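Local coordinates for protein putative hydrolase (Agrobacterium vitis, PDB 3LLC) that probably hydrolyses thioester or ester bonds, as an alpha/beta-hydrolase-fold enzyme related to the acyl-protein thioesterase ABHD10, at residues Arg37-Leu43 / Gly66-Phe72; Gly44-Met50 / Arg71-His77; Leu93-Leu97 / Arg122-Leu127; Gly139-Pro145 / Cys207-Gln213. One frame throughout, in Å; residues are numbered along the deposited sequence. Where two conformers were deposited one is given.

Contact 1 of 4, residues Arg37-Leu43 / Gly66-Phe72; sequences RPTCIWL and GVGAIRF. With EDO (1,2-ethanediol), chain F.
Thr-39, Ile-70, Ile-41 and Phe-72 interleave on one face of two neighbouring parallel strands, 39-43 and 68-72, which are joined through helix 53-65 in a beta-alpha-beta unit of the alpha/beta-hydrolase sheet. Ile-70 sits between its two partners on the other strand. Its CG1 branch turns to the methyl of Thr-39, with CG2 of Thr-39 and CG1 of Ile-70 3.7 Å apart. Its CG2 branch lies anti to the backbone N and, in the conformer described, meets CD1 of Ile-41 at 3.9 Å. Farther along, the Phe-72 ring swings back over the strand gap because CG stands between the backbone N and the carbonyl carbon (chi1 68°). This brings the ring edge in plane with CD2 of Leu-43, in one of its two conformers, 3.7 Å from CE1 of Phe-72. On the other face CB of Trp-42 rests on CG of Arg-71 at 3.9 Å; the indole turns to helix 53-65 and the guanidinium is engaged by Met-50 O. Backbone bonds run from Gly-68 N to Pro-38 O and on to Trp-42 N with Ile-70 O. Beyond Trp-42 a water spans the gap, giving a proton to Trp-42 O (2.6 Å) and accepting one from Phe-72 N. The chemistry is thus that of a buried sheet interior: apolar branches pack over main-chain polar groups that are paired with one another or with water.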
# COMPACT_ATOMS: atom_id res chain seq x y z
N ARG A 37 4.31 5.60 -21.78
CA ARG A 37 3.11 5.16 -21.08
C ARG A 37 3.39 4.99 -19.59
O ARG A 37 4.51 4.71 -19.20
CB ARG A 37 2.60 3.85 -21.71
CG ARG A 37 2.21 4.00 -23.18
CD ARG A 37 1.76 2.69 -23.79
NE ARG A 37 1.31 2.87 -25.16
CZ ARG A 37 0.71 1.92 -25.86
NH1 ARG A 37 0.48 0.74 -25.32
NH2 ARG A 37 0.32 2.16 -27.11
N PRO A 38 2.36 5.17 -18.73
CA PRO A 38 2.57 4.98 -17.31
C PRO A 38 2.83 3.52 -16.92
O PRO A 38 2.64 2.60 -17.73
CB PRO A 38 1.27 5.47 -16.68
CG PRO A 38 0.26 5.25 -17.71
CD PRO A 38 0.95 5.45 -19.03
N THR A 39 3.35 3.38 -15.71
CA THR A 39 3.50 2.10 -15.01
C THR A 39 2.64 2.08 -13.73
O THR A 39 2.73 2.95 -12.87
CB THR A 39 5.00 1.85 -14.69
OG1 THR A 39 5.75 1.71 -15.90
CG2 THR A 39 5.21 0.58 -13.75
N CYS A 40 1.80 1.05 -13.62
CA CYS A 40 1.03 0.81 -12.41
C CYS A 40 1.86 0.04 -11.38
O CYS A 40 2.40 -1.04 -11.69
CB CYS A 40 -0.23 0.03 -12.77
SG CYS A 40 -1.38 0.80 -13.94
N ILE A 41 1.94 0.58 -10.17
CA ILE A 41 2.67 -0.09 -9.08
C ILE A 41 1.73 -0.48 -7.96
O ILE A 41 0.99 0.34 -7.38
CB ILE A 41 3.89 0.69 -8.48
CG1 ILE A 41 4.63 -0.18 -7.46
CG2 ILE A 41 3.45 1.97 -7.84
CD1 ILE A 41 6.05 0.28 -7.15
N TRP A 42 1.72 -1.78 -7.71
CA TRP A 42 0.94 -2.37 -6.62
C TRP A 42 1.64 -2.16 -5.28
O TRP A 42 2.84 -2.42 -5.14
CB TRP A 42 0.75 -3.89 -6.88
CG TRP A 42 -0.10 -4.56 -5.78
CD1 TRP A 42 0.34 -5.43 -4.78
CD2 TRP A 42 -1.52 -4.40 -5.57
NE1 TRP A 42 -0.71 -5.79 -3.99
CE2 TRP A 42 -1.86 -5.17 -4.42
CE3 TRP A 42 -2.54 -3.68 -6.22
CZ2 TRP A 42 -3.17 -5.26 -3.93
CZ3 TRP A 42 -3.85 -3.75 -5.71
CH2 TRP A 42 -4.15 -4.55 -4.58
N LEU A 43 0.89 -1.69 -4.27
CA LEU A 43 1.36 -1.64 -2.89
C LEU A 43 0.34 -2.41 -2.05
O LEU A 43 -0.78 -1.92 -1.85
CB LEU A 43 1.48 -0.19 -2.41
CG LEU A 43 2.44 0.70 -3.22
CD1 LEU A 43 2.19 2.21 -2.93
CD2 LEU A 43 3.92 0.31 -2.97
N GLY A 66 -1.31 -2.20 -22.64
CA GLY A 66 0.08 -1.97 -23.07
C GLY A 66 0.85 -1.04 -22.13
O GLY A 66 1.79 -0.37 -22.54
N VAL A 67 0.45 -0.99 -20.87
CA VAL A 67 1.14 -0.15 -19.90
C VAL A 67 1.97 -1.00 -18.93
O VAL A 67 1.84 -2.24 -18.89
CB VAL A 67 0.19 0.84 -19.18
CG1 VAL A 67 -0.67 1.60 -20.20
CG2 VAL A 67 -0.65 0.17 -18.10
N GLY A 68 2.84 -0.35 -18.18
CA GLY A 68 3.73 -1.05 -17.29
C GLY A 68 3.03 -1.56 -16.03
O GLY A 68 1.97 -1.05 -15.59
N ALA A 69 3.65 -2.56 -15.41
CA ALA A 69 3.19 -3.05 -14.10
C ALA A 69 4.37 -3.50 -13.23
O ALA A 69 5.26 -4.22 -13.72
CB ALA A 69 2.20 -4.19 -14.29
N ILE A 70 4.38 -3.06 -11.97
CA ILE A 70 5.38 -3.48 -10.97
C ILE A 70 4.65 -4.07 -9.75
O ILE A 70 3.77 -3.44 -9.19
CB ILE A 70 6.30 -2.35 -10.51
CG1 ILE A 70 7.16 -1.84 -11.66
CG2 ILE A 70 7.20 -2.80 -9.33
CD1 ILE A 70 7.89 -0.53 -11.37
N ARG A 71 5.05 -5.28 -9.35
CA ARG A 71 4.66 -5.83 -8.03
C ARG A 71 5.92 -6.24 -7.30
O ARG A 71 6.92 -6.60 -7.96
CB ARG A 71 3.77 -7.06 -8.20
CG ARG A 71 2.41 -6.78 -8.84
CD ARG A 71 1.67 -8.08 -9.21
NE ARG A 71 2.23 -8.76 -10.37
CZ ARG A 71 2.32 -10.07 -10.53
NH1 ARG A 71 1.94 -10.93 -9.58
NH2 ARG A 71 2.85 -10.55 -11.64
N PHE A 72 5.89 -6.18 -5.96
CA PHE A 72 7.00 -6.65 -5.13
C PHE A 72 6.47 -7.14 -3.77
O PHE A 72 5.35 -6.79 -3.38
CB PHE A 72 8.04 -5.55 -4.93
CG PHE A 72 7.54 -4.41 -4.09
CD1 PHE A 72 6.72 -3.43 -4.64
CD2 PHE A 72 7.84 -4.34 -2.73
CE1 PHE A 72 6.22 -2.41 -3.87
CE2 PHE A 72 7.35 -3.29 -1.94
CZ PHE A 72 6.53 -2.33 -2.53
C1 EDO F . 8.26 -0.61 -15.59
O1 EDO F . 8.87 0.68 -15.48
C2 EDO F . 9.32 -1.64 -15.94
O2 EDO F . 10.17 -1.18 -16.99
O HOH W 1 3.62 -4.91 -4.87

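Contact 2 of 4, residues Gly44-Met50 / Arg71-His77; sequences GGYRSDM and RFDYSGH
Tyr-74 and His-77 reach across to the loop 44-50, which follows strand 39-43 at the C-terminal edge of the alpha/beta-hydrolase sheet, where this fold carries its active site. Each segment holds a type II turn, Gly-45 to Ser-48 and Tyr-74 to His-77, and His-77 links the two. The phenol hydroxyl of Tyr-74 donates to Gly-44 O at 2.7 Å, with the carbonyl close to the ring plane. Gly-44 N donates to a water, which in turn donates to Phe-72 O. Within the first turn Gly-45 O is gripped twice by Ser-48, through N and through OG. His-77 is used at both ring nitrogens: ND1 donates to Ser-75 O, so NE2 can accept from Arg-47 N at 3.0 Å, almost in the ring plane though bent to 138° at the hydrogen. These two bonds fix the rotation of the imidazole. The carboxylate of Asp-73 is likewise shared, since OD2 takes the amide of Ala-79 while OD1 receives Met-50 N on its syn side at 2.9 Å. A second water donates to both OD1 of Asp-73 and Ser-48 O and accepts from Tyr-74 N. Selenomethionine Met-50 lies roughly perpendicular to Asp-73, its SE 3.7 Å from CA of Phe-72. Finally, Met-50 O accepts from NH1 of Arg-71 at 2.9 Å, lying in the guanidinium plane while the donor stands above the carbonyl plane.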
# COMPACT_ATOMS: atom_id res chain seq x y z
N GLY A 44 0.72 -3.58 -1.57
CA GLY A 44 -0.24 -4.47 -0.89
C GLY A 44 -0.48 -4.24 0.60
O GLY A 44 0.14 -3.36 1.24
N GLY A 45 -1.43 -5.01 1.15
CA GLY A 45 -1.76 -4.97 2.59
C GLY A 45 -0.77 -5.69 3.52
O GLY A 45 0.13 -6.42 3.08
N TYR A 46 -0.96 -5.49 4.81
CA TYR A 46 -0.19 -6.13 5.86
C TYR A 46 -0.37 -7.63 5.69
O TYR A 46 -1.48 -8.07 5.52
CB TYR A 46 -0.80 -5.72 7.20
CG TYR A 46 -0.08 -6.10 8.47
CD1 TYR A 46 1.10 -5.46 8.82
CD2 TYR A 46 -0.66 -6.97 9.40
CE1 TYR A 46 1.74 -5.72 10.01
CE2 TYR A 46 -0.00 -7.25 10.62
CZ TYR A 46 1.19 -6.61 10.91
OH TYR A 46 1.88 -6.80 12.09
N ARG A 47 0.70 -8.40 5.70
CA ARG A 47 0.56 -9.86 5.51
C ARG A 47 0.08 -10.33 4.12
O ARG A 47 -0.21 -11.50 3.96
CB ARG A 47 -0.35 -10.50 6.62
CG ARG A 47 0.21 -10.38 8.05
CD ARG A 47 -0.70 -11.09 9.08
NE ARG A 47 -0.70 -12.55 8.91
CZ ARG A 47 -1.55 -13.40 9.50
NH1 ARG A 47 -2.48 -12.97 10.36
NH2 ARG A 47 -1.45 -14.70 9.26
N SER A 48 0.04 -9.47 3.11
CA SER A 48 -0.35 -9.92 1.77
C SER A 48 0.87 -10.46 1.00
O SER A 48 2.03 -10.34 1.44
CB SER A 48 -0.95 -8.76 0.95
OG SER A 48 0.04 -7.75 0.71
N ASP A 49 0.59 -11.00 -0.18
CA ASP A 49 1.71 -11.24 -1.10
C ASP A 49 1.31 -10.91 -2.52
O ASP A 49 0.15 -10.64 -2.86
CB ASP A 49 2.41 -12.60 -0.94
CG ASP A 49 1.60 -13.77 -1.47
OD1 ASP A 49 0.98 -13.67 -2.54
OD2 ASP A 49 1.65 -14.82 -0.82
N MSE A 50 2.34 -10.79 -3.35
CA MSE A 50 2.14 -10.20 -4.69
C MSE A 50 1.42 -11.11 -5.70
O MSE A 50 1.13 -10.69 -6.83
CB MSE A 50 3.47 -9.68 -5.24
CG MSE A 50 4.45 -10.71 -5.55
SE MSE A 50 6.12 -9.99 -6.36
CE MSE A 50 7.22 -11.48 -6.08
N ARG A 71 5.05 -5.28 -9.35
CA ARG A 71 4.66 -5.83 -8.03
C ARG A 71 5.92 -6.24 -7.30
O ARG A 71 6.92 -6.60 -7.96
CB ARG A 71 3.77 -7.06 -8.20
CG ARG A 71 2.41 -6.78 -8.84
CD ARG A 71 1.67 -8.08 -9.21
NE ARG A 71 2.23 -8.76 -10.37
CZ ARG A 71 2.32 -10.07 -10.53
NH1 ARG A 71 1.94 -10.93 -9.58
NH2 ARG A 71 2.85 -10.55 -11.64
N PHE A 72 5.89 -6.18 -5.96
CA PHE A 72 7.00 -6.65 -5.13
C PHE A 72 6.47 -7.14 -3.77
O PHE A 72 5.35 -6.79 -3.38
CB PHE A 72 8.04 -5.55 -4.93
CG PHE A 72 7.54 -4.41 -4.09
CD1 PHE A 72 6.72 -3.43 -4.64
CD2 PHE A 72 7.84 -4.34 -2.73
CE1 PHE A 72 6.22 -2.41 -3.87
CE2 PHE A 72 7.35 -3.29 -1.94
CZ PHE A 72 6.53 -2.33 -2.53
N ASP A 73 7.25 -7.98 -3.10
CA ASP A 73 6.92 -8.48 -1.74
C ASP A 73 7.67 -7.66 -0.70
O ASP A 73 8.90 -7.50 -0.77
CB ASP A 73 7.25 -9.96 -1.58
CG ASP A 73 6.15 -10.90 -2.17
OD1 ASP A 73 4.94 -10.56 -2.07
OD2 ASP A 73 6.52 -12.00 -2.68
N TYR A 74 6.94 -7.14 0.28
CA TYR A 74 7.58 -6.49 1.44
C TYR A 74 8.53 -7.45 2.16
O TYR A 74 8.37 -8.67 2.07
CB TYR A 74 6.53 -6.03 2.44
CG TYR A 74 5.49 -5.04 1.96
CD1 TYR A 74 5.85 -3.74 1.56
CD2 TYR A 74 4.13 -5.34 2.00
CE1 TYR A 74 4.87 -2.82 1.16
CE2 TYR A 74 3.16 -4.41 1.61
CZ TYR A 74 3.55 -3.15 1.20
OH TYR A 74 2.59 -2.25 0.80
N SER A 75 9.58 -6.92 2.79
CA SER A 75 10.42 -7.75 3.63
C SER A 75 9.53 -8.51 4.65
O SER A 75 8.54 -7.97 5.13
CB SER A 75 11.52 -6.96 4.37
OG SER A 75 10.99 -5.92 5.18
N GLY A 76 9.90 -9.76 4.93
CA GLY A 76 9.13 -10.62 5.83
C GLY A 76 7.92 -11.31 5.22
O GLY A 76 7.25 -12.11 5.89
N HIS A 77 7.66 -11.03 3.95
CA HIS A 77 6.47 -11.52 3.23
C HIS A 77 6.90 -12.27 1.96
O HIS A 77 7.92 -11.93 1.32
CB HIS A 77 5.60 -10.36 2.73
CG HIS A 77 4.98 -9.49 3.78
ND1 HIS A 77 5.72 -8.72 4.68
CD2 HIS A 77 3.68 -9.19 4.03
CE1 HIS A 77 4.89 -8.00 5.42
NE2 HIS A 77 3.65 -8.26 5.05
O HOH W 2 3.38 -4.71 -1.94
O HOH W 3 4.10 -8.71 0.17

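Contact 3 of 4, residues Leu93-Leu97 / Arg122-Leu127; sequences LEEAL and RLIQEL. With EDO (1,2-ethanediol), chain C.
Leu-93 and Leu-97, one turn apart, project from helix 89-103 onto helix 115-128, a helix-helix packing that lies on one side of the alpha/beta-hydrolase sheet. The axes of the two short segments cross at -60° and come no closer than 10.3 Å, a separation filled by side chains. Leu-93 is the main knob. With CG swung away from the backbone N (chi1 170°), its fork straddles the start of 122-127: CD1 comes down on the backbone at Leu-123 N (3.7 Å), and CD2 enters the bend of Arg-122, 3.7 Å from its CB. The Arg-122 chain folds at chi2 and chi3, curling round this methyl, and its guanidinium is steadied by Gln-125 OE1 and, in the conformer described, by a salt bridge to Glu-126 whose hydrogen bond is weak. Leu-97, also in one of two conformers, fits the next hollow along, between Leu-123 and Leu-127, while the aliphatic CG of Glu-126 borders Leu-93. CB of Ala-96 lies 4.4 Å from CD2 of Leu-123. No hydrogen bond joins the two segments. At the far end Leu-97 and Leu-127 run antiparallel past one another, CD1 of Leu-97 lying 3.8 Å from CD2 of Leu-127.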
# COMPACT_ATOMS: atom_id res chain seq x y z
N LEU A 93 8.20 1.28 3.48
CA LEU A 93 8.25 2.45 2.61
C LEU A 93 9.60 2.55 1.91
O LEU A 93 9.65 2.84 0.70
CB LEU A 93 7.99 3.73 3.44
CG LEU A 93 8.25 5.08 2.73
CD1 LEU A 93 7.28 5.27 1.51
CD2 LEU A 93 8.06 6.26 3.76
N GLU A 94 10.69 2.35 2.65
CA GLU A 94 12.02 2.39 2.09
C GLU A 94 12.16 1.40 0.92
O GLU A 94 12.80 1.68 -0.11
CB GLU A 94 13.06 2.07 3.17
CG GLU A 94 14.50 2.16 2.69
CD GLU A 94 15.54 1.78 3.75
OE1 GLU A 94 15.21 1.14 4.79
OE2 GLU A 94 16.73 2.11 3.52
N GLU A 95 11.54 0.24 1.08
CA GLU A 95 11.56 -0.79 0.03
C GLU A 95 10.75 -0.34 -1.23
O GLU A 95 11.21 -0.50 -2.37
CB GLU A 95 11.02 -2.11 0.61
CG GLU A 95 11.96 -2.73 1.66
CD GLU A 95 11.27 -3.69 2.66
OE1 GLU A 95 10.16 -4.15 2.32
OE2 GLU A 95 11.88 -3.98 3.73
N ALA A 96 9.56 0.20 -1.02
CA ALA A 96 8.74 0.70 -2.10
C ALA A 96 9.51 1.75 -2.90
O ALA A 96 9.55 1.68 -4.14
CB ALA A 96 7.36 1.25 -1.58
N LEU A 97 10.14 2.70 -2.21
CA LEU A 97 10.90 3.75 -2.89
C LEU A 97 12.11 3.16 -3.65
O LEU A 97 12.43 3.59 -4.77
CB LEU A 97 11.32 4.83 -1.88
CG LEU A 97 12.06 6.08 -2.37
CD1 LEU A 97 11.29 6.72 -3.52
CD2 LEU A 97 12.28 7.08 -1.22
N ARG A 122 2.65 8.17 1.95
CA ARG A 122 4.03 8.52 2.35
C ARG A 122 4.97 8.60 1.12
O ARG A 122 5.85 9.48 1.05
CB ARG A 122 4.61 7.51 3.37
CG ARG A 122 4.01 7.66 4.81
CD ARG A 122 4.53 8.91 5.55
NE ARG A 122 5.97 8.87 5.73
CZ ARG A 122 6.85 9.75 5.23
NH1 ARG A 122 6.45 10.81 4.52
NH2 ARG A 122 8.13 9.57 5.46
N LEU A 123 4.79 7.69 0.16
CA LEU A 123 5.67 7.64 -1.03
C LEU A 123 5.56 8.92 -1.83
O LEU A 123 6.58 9.48 -2.24
CB LEU A 123 5.30 6.42 -1.90
CG LEU A 123 6.11 6.01 -3.13
CD1 LEU A 123 7.56 5.91 -2.77
CD2 LEU A 123 5.59 4.65 -3.64
N ILE A 124 4.34 9.40 -2.03
CA ILE A 124 4.18 10.68 -2.78
C ILE A 124 4.85 11.85 -2.05
O ILE A 124 5.50 12.70 -2.70
CB ILE A 124 2.68 10.94 -3.19
CG1 ILE A 124 2.56 12.10 -4.19
CG2 ILE A 124 1.76 11.27 -2.00
CD1 ILE A 124 2.93 11.69 -5.57
N GLN A 125 4.76 11.87 -0.72
CA GLN A 125 5.47 12.87 0.10
C GLN A 125 6.98 12.80 -0.06
O GLN A 125 7.63 13.84 -0.21
CB GLN A 125 5.09 12.78 1.61
CG GLN A 125 3.61 13.08 1.88
CD GLN A 125 3.22 12.94 3.36
OE1 GLN A 125 3.81 12.13 4.11
NE2 GLN A 125 2.27 13.77 3.79
N GLU A 126 7.53 11.59 -0.09
CA GLU A 126 8.99 11.39 -0.25
C GLU A 126 9.44 11.85 -1.65
O GLU A 126 10.47 12.49 -1.80
CB GLU A 126 9.40 9.91 -0.05
CG GLU A 126 9.19 9.36 1.38
CD GLU A 126 10.38 9.61 2.33
OE1 GLU A 126 11.37 8.84 2.29
OE2 GLU A 126 10.30 10.54 3.17
N LEU A 127 8.67 11.49 -2.68
CA LEU A 127 9.02 11.94 -4.05
C LEU A 127 8.93 13.46 -4.19
O LEU A 127 9.84 14.10 -4.75
CB LEU A 127 8.13 11.25 -5.09
CG LEU A 127 8.31 9.72 -5.19
CD1 LEU A 127 7.21 9.09 -6.08
CD2 LEU A 127 9.69 9.35 -5.68
C1 EDO C . 1.29 16.69 6.96
O1 EDO C . 0.75 16.43 8.25
C2 EDO C . 0.53 15.81 5.98
O2 EDO C . 0.98 14.50 6.17

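Contact 4 of 4, residues Gly139-Pro145 / Cys207-Gln213; sequences GMVLIAP and CPVHILQ
Met-140 and Leu-142 pair with Val-209 and Ile-211 where strands 136-143 and 209-214 run parallel in the central sheet of the alpha/beta-hydrolase fold. Backbone hydrogen bonds make the framework. Five of them run from Met-140 N with Pro-208 O to Ala-144 N with Leu-212 O, the last nearly straight at 176°. The first is the most bent, at 140°. CA-H...O contacts fill in between them, such as CA of Val-141 to His-210 O at 3.3 Å.

Apolar packing differs on the two faces. On the face of Met-140, this selenomethionine, in one of its two conformers, extends alongside Val-209, CE of Met-140 4.1 Å from CG2 of Val-209. CD1 of Leu-142 crosses to the other branch, CG1 of Val-209, at 4.0 Å. Cys-207 SG, placed between its backbone N and carbonyl carbon (chi1 64°), approaches CG of Met-140. The Pro-145 ring stands roughly perpendicular to Ile-211, with CD of Pro-145 3.7 Å from CG2 of Ile-211. On the other face Val-141 and Ile-143 touch Leu-212 more lightly, and the His-210 imidazole turns outward, NE2 bonding to Thr-240 OG1.

At the C-terminal end, beside a probable Ser-114, His-247, Asp-217 triad, Gln-213 NE2 makes weak hydrogen bonds to Val-220 O and Asp-217 OD2; OE1 of Gln-213 sits against the backbone, 3.4 Å from CA of Ala-144.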
# COMPACT_ATOMS: atom_id res chain seq x y z
N GLY A 139 -1.44 9.58 -10.82
CA GLY A 139 -2.71 9.25 -10.16
C GLY A 139 -2.53 8.19 -9.09
O GLY A 139 -1.50 7.51 -9.04
N MSE A 140 -3.55 8.05 -8.23
CA MSE A 140 -3.50 7.08 -7.13
C MSE A 140 -4.89 6.48 -6.95
O MSE A 140 -5.91 7.20 -6.93
CB MSE A 140 -3.02 7.74 -5.81
CG MSE A 140 -1.60 8.37 -5.83
SE MSE A 140 -1.27 9.45 -4.20
CE MSE A 140 -2.74 8.63 -3.18
N VAL A 141 -4.94 5.14 -6.86
CA VAL A 141 -6.19 4.41 -6.63
C VAL A 141 -5.96 3.69 -5.28
O VAL A 141 -4.97 2.95 -5.13
CB VAL A 141 -6.50 3.43 -7.75
CG1 VAL A 141 -7.73 2.56 -7.36
CG2 VAL A 141 -6.76 4.17 -9.13
N LEU A 142 -6.79 3.98 -4.29
CA LEU A 142 -6.60 3.47 -2.91
C LEU A 142 -7.81 2.57 -2.56
O LEU A 142 -8.94 3.00 -2.73
CB LEU A 142 -6.48 4.63 -1.94
CG LEU A 142 -5.38 5.67 -2.22
CD1 LEU A 142 -5.42 6.80 -1.18
CD2 LEU A 142 -4.04 4.94 -2.23
N ILE A 143 -7.55 1.33 -2.12
CA ILE A 143 -8.59 0.33 -1.87
C ILE A 143 -8.58 0.06 -0.36
O ILE A 143 -7.59 -0.43 0.16
CB ILE A 143 -8.28 -0.97 -2.64
CG1 ILE A 143 -8.19 -0.67 -4.16
CG2 ILE A 143 -9.34 -2.08 -2.33
CD1 ILE A 143 -7.05 -1.25 -4.84
N ALA A 144 -9.68 0.41 0.33
CA ALA A 144 -9.79 0.31 1.80
C ALA A 144 -8.53 0.80 2.49
O ALA A 144 -7.95 0.12 3.33
CB ALA A 144 -10.14 -1.17 2.22
N PRO A 145 -8.07 2.03 2.16
CA PRO A 145 -6.78 2.45 2.67
C PRO A 145 -6.75 2.61 4.19
O PRO A 145 -7.73 3.03 4.80
CB PRO A 145 -6.57 3.81 1.99
CG PRO A 145 -7.97 4.30 1.77
CD PRO A 145 -8.72 3.07 1.35
N CYS A 207 -2.02 15.14 -7.72
CA CYS A 207 -2.59 14.28 -8.76
C CYS A 207 -4.00 13.83 -8.36
O CYS A 207 -4.35 13.90 -7.18
CB CYS A 207 -1.71 13.02 -8.91
SG CYS A 207 -1.64 11.94 -7.46
N PRO A 208 -4.76 13.28 -9.32
CA PRO A 208 -6.09 12.71 -8.92
C PRO A 208 -5.98 11.52 -7.99
O PRO A 208 -5.04 10.73 -8.09
CB PRO A 208 -6.74 12.32 -10.25
CG PRO A 208 -5.90 12.96 -11.33
CD PRO A 208 -4.53 13.21 -10.77
N VAL A 209 -6.96 11.41 -7.08
CA VAL A 209 -7.04 10.32 -6.11
C VAL A 209 -8.46 9.74 -6.20
O VAL A 209 -9.43 10.50 -6.18
CB VAL A 209 -6.77 10.82 -4.68
CG1 VAL A 209 -6.83 9.65 -3.66
CG2 VAL A 209 -5.36 11.49 -4.54
N HIS A 210 -8.58 8.40 -6.30
CA HIS A 210 -9.86 7.71 -6.24
C HIS A 210 -9.74 6.66 -5.15
O HIS A 210 -8.90 5.74 -5.27
CB HIS A 210 -10.15 7.02 -7.56
CG HIS A 210 -11.57 6.53 -7.70
ND1 HIS A 210 -12.15 6.27 -8.93
CD2 HIS A 210 -12.53 6.26 -6.78
CE1 HIS A 210 -13.39 5.84 -8.75
NE2 HIS A 210 -13.65 5.84 -7.46
N ILE A 211 -10.59 6.78 -4.14
CA ILE A 211 -10.68 5.79 -3.03
C ILE A 211 -11.93 4.89 -3.24
O ILE A 211 -13.01 5.40 -3.57
CB ILE A 211 -10.81 6.48 -1.66
CG1 ILE A 211 -9.64 7.46 -1.39
CG2 ILE A 211 -10.93 5.43 -0.47
CD1 ILE A 211 -10.00 8.64 -0.43
N LEU A 212 -11.75 3.57 -3.06
CA LEU A 212 -12.83 2.57 -3.11
C LEU A 212 -12.89 1.96 -1.69
O LEU A 212 -11.85 1.52 -1.16
CB LEU A 212 -12.54 1.49 -4.13
CG LEU A 212 -12.58 1.89 -5.63
CD1 LEU A 212 -11.65 1.03 -6.48
CD2 LEU A 212 -13.99 1.76 -6.17
N GLN A 213 -14.08 1.95 -1.08
CA GLN A 213 -14.24 1.58 0.33
C GLN A 213 -15.60 0.91 0.57
O GLN A 213 -16.68 1.41 0.18
CB GLN A 213 -14.10 2.83 1.21
CG GLN A 213 -14.42 2.65 2.68
CD GLN A 213 -13.33 1.90 3.44
OE1 GLN A 213 -12.13 2.21 3.35
NE2 GLN A 213 -13.76 0.91 4.23
O HOH W 4 -10.29 4.03 4.31

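From the N terminus, contact 1 closes the loop through helix 53-65 by laying strand 68-72 beside strand 39-43. Contact 2 crosses it along the chain; it shares Arg-71 and Phe-72 with contact 1 and ties together the loops that leave the C-terminal ends of those strands. Contact 3 follows in series, closing the loop through strand 107-113 to join helices 89-103 and 115-128 on one side of the sheet, where Ala-96 packs on Leu-43 and Phe-72 of contact 1 and Glu-95 is hydrogen-bonded to Ser-75 of contact 2. Contact 4 closes the longest loop, from strand 136-143 to strand 209-214. It meets contact 3 through Ile-124 and Met-140, and contact 1 through Trp-42 and Ile-143.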